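Local structure of diguanylate cyclase/phosphodiesterase-domain containing protein (Thermotoga maritima MSB8, 6KHU) at residues D10-L13 against R14-Y18. The protein is a putative diguanylate cyclase of the GGDEF family, whose active members make cyclic di-GMP from two molecules of GTP. Residues are numbered along the deposited sequence; the frame is centred on the assembly and turned at random.
Sequences DHFL and RLLSY
The imidazole of H11 and the guanidinium of R14 lie nearly parallel, their planes 16° apart, but they meet obliquely, with R14 NH2 3.4 Å from H11 CD2. R14 O sits over one face of the Y18 ring, 3.4 Å above its plane and offset toward the rim. R14 reaches H11 by bending its chain at chi3 (77°), which folds the guanidinium back along the helix. L15 comes to the same CD2–NE2 side of the imidazole, CD1 3.9 Å from H11 CD2, while Y7 meets that ring edge-to-face. Replacing H11 with an alanine strips R14 NH2 and L15 CD1 of their CD2 and NE2 neighbours and would probably free the guanidinium to turn. On the next residue, the F12 ring obliquely meets L16, one turn further along, with CD2 4.2 Å from CE2; the F77 ring meets that of F12, A75 touches the F12 side chain, and L16 reaches on to I32 and I123. L13 CD2 adds a second apolar touch, 4.3 Å from L16 CD2. S17 turns its hydroxyl back, OG 2.8 Å from R14 O, which also accepts from Y18 N. Four successive i to i+4 backbone bonds fix this spacing. It is a typical amphipathic helix: in this GGDEF-family domain, F12 and L16 pack on the central sheet, while R14 and Y18 lie on its exposed side.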
loop_
_atom_site.group_PDB
_atom_site.type_symbol
_atom_site.label_atom_id
_atom_site.label_comp_id
_atom_site.label_asym_id
_atom_site.label_seq_id
_atom_site.Cartn_x
_atom_site.Cartn_y
_atom_site.Cartn_z
ATOM N N ASP A 10 8.932 -9.767 -2.788
ATOM C CA ASP A 10 9.223 -10.706 -1.708
ATOM C C ASP A 10 9.913 -10.010 -0.545
ATOM O O ASP A 10 9.671 -10.354 0.617
ATOM C CB ASP A 10 10.068 -11.863 -2.219
ATOM C CG ASP A 10 9.272 -12.819 -3.092
ATOM O OD1 ASP A 10 8.054 -12.599 -3.259
ATOM O OD2 ASP A 10 9.860 -13.794 -3.607
ATOM N N HIS A 11 10.774 -9.031 -0.838
ATOM C CA HIS A 11 11.354 -8.211 0.219
ATOM C C HIS A 11 10.250 -7.498 0.998
ATOM O O HIS A 11 10.192 -7.574 2.231
ATOM C CB HIS A 11 12.345 -7.208 -0.399
ATOM C CG HIS A 11 13.216 -6.506 0.599
ATOM N ND1 HIS A 11 14.306 -5.747 0.229
ATOM C CD2 HIS A 11 13.154 -6.433 1.950
ATOM C CE1 HIS A 11 14.884 -5.244 1.305
ATOM N NE2 HIS A 11 14.198 -5.638 2.365
ATOM N N PHE A 12 9.345 -6.830 0.276
ATOM C CA PHE A 12 8.209 -6.148 0.888
ATOM C C PHE A 12 7.404 -7.085 1.781
ATOM O O PHE A 12 7.051 -6.738 2.919
ATOM C CB PHE A 12 7.304 -5.564 -0.202
ATOM C CG PHE A 12 6.015 -5.008 0.333
ATOM C CD1 PHE A 12 5.971 -3.739 0.872
ATOM C CD2 PHE A 12 4.854 -5.775 0.335
ATOM C CE1 PHE A 12 4.790 -3.230 1.399
ATOM C CE2 PHE A 12 3.672 -5.276 0.855
ATOM C CZ PHE A 12 3.642 -3.999 1.392
ATOM N N LEU A 13 7.073 -8.268 1.266
ATOM C CA LEU A 13 6.208 -9.171 2.008
ATOM C C LEU A 13 6.896 -9.688 3.263
ATOM O O LEU A 13 6.231 -9.910 4.282
ATOM C CB LEU A 13 5.768 -10.332 1.111
ATOM C CG LEU A 13 4.700 -10.006 0.054
ATOM C CD1 LEU A 13 4.578 -11.151 -0.953
ATOM C CD2 LEU A 13 3.351 -9.727 0.696
ATOM N N ARG A 14 8.218 -9.884 3.209
ATOM C CA ARG A 14 8.960 -10.234 4.416
ATOM C C ARG A 14 8.836 -9.144 5.473
ATOM O O ARG A 14 8.554 -9.431 6.640
ATOM C CB ARG A 14 10.431 -10.489 4.083
ATOM C CG ARG A 14 11.193 -11.132 5.236
ATOM C CD ARG A 14 12.612 -11.540 4.832
ATOM N NE ARG A 14 13.511 -10.388 4.785
ATOM C CZ ARG A 14 14.013 -9.887 3.662
ATOM N NH1 ARG A 14 13.703 -10.451 2.494
ATOM N NH2 ARG A 14 14.826 -8.834 3.710
ATOM N N LEU A 15 9.039 -7.879 5.078
ATOM C CA LEU A 15 8.892 -6.774 6.021
ATOM C C LEU A 15 7.471 -6.695 6.564
ATOM O O LEU A 15 7.264 -6.364 7.742
ATOM C CB LEU A 15 9.281 -5.448 5.355
ATOM C CG LEU A 15 10.758 -5.345 4.909
ATOM C CD1 LEU A 15 11.027 -4.053 4.142
ATOM C CD2 LEU A 15 11.724 -5.458 6.104
ATOM N N LEU A 16 6.479 -6.974 5.711
ATOM C CA LEU A 16 5.088 -6.972 6.148
ATOM C C LEU A 16 4.826 -8.075 7.170
ATOM O O LEU A 16 4.111 -7.853 8.152
ATOM C CB LEU A 16 4.152 -7.118 4.948
ATOM C CG LEU A 16 2.653 -7.269 5.250
ATOM C CD1 LEU A 16 2.105 -6.089 6.060
ATOM C CD2 LEU A 16 1.882 -7.416 3.948
ATOM N N SER A 17 5.381 -9.273 6.952
ATOM C CA SER A 17 5.160 -10.347 7.921
ATOM C C SER A 17 5.833 -10.047 9.255
ATOM O O SER A 17 5.308 -10.420 10.310
ATOM C CB SER A 17 5.643 -11.679 7.356
ATOM O OG SER A 17 7.056 -11.687 7.307
ATOM N N TYR A 18 6.984 -9.366 9.238
ATOM C CA TYR A 18 7.593 -8.929 10.491
ATOM C C TYR A 18 6.698 -7.930 11.209
ATOM O O TYR A 18 6.478 -8.027 12.422
ATOM C CB TYR A 18 8.964 -8.299 10.234
ATOM C CG TYR A 18 10.017 -9.261 9.743
ATOM C CD1 TYR A 18 9.867 -10.630 9.914
ATOM C CD2 TYR A 18 11.162 -8.795 9.100
ATOM C CE1 TYR A 18 10.824 -11.513 9.454
ATOM C CE2 TYR A 18 12.136 -9.674 8.642
ATOM C CZ TYR A 18 11.957 -11.034 8.828
ATOM O OH TYR A 18 12.909 -11.923 8.387
#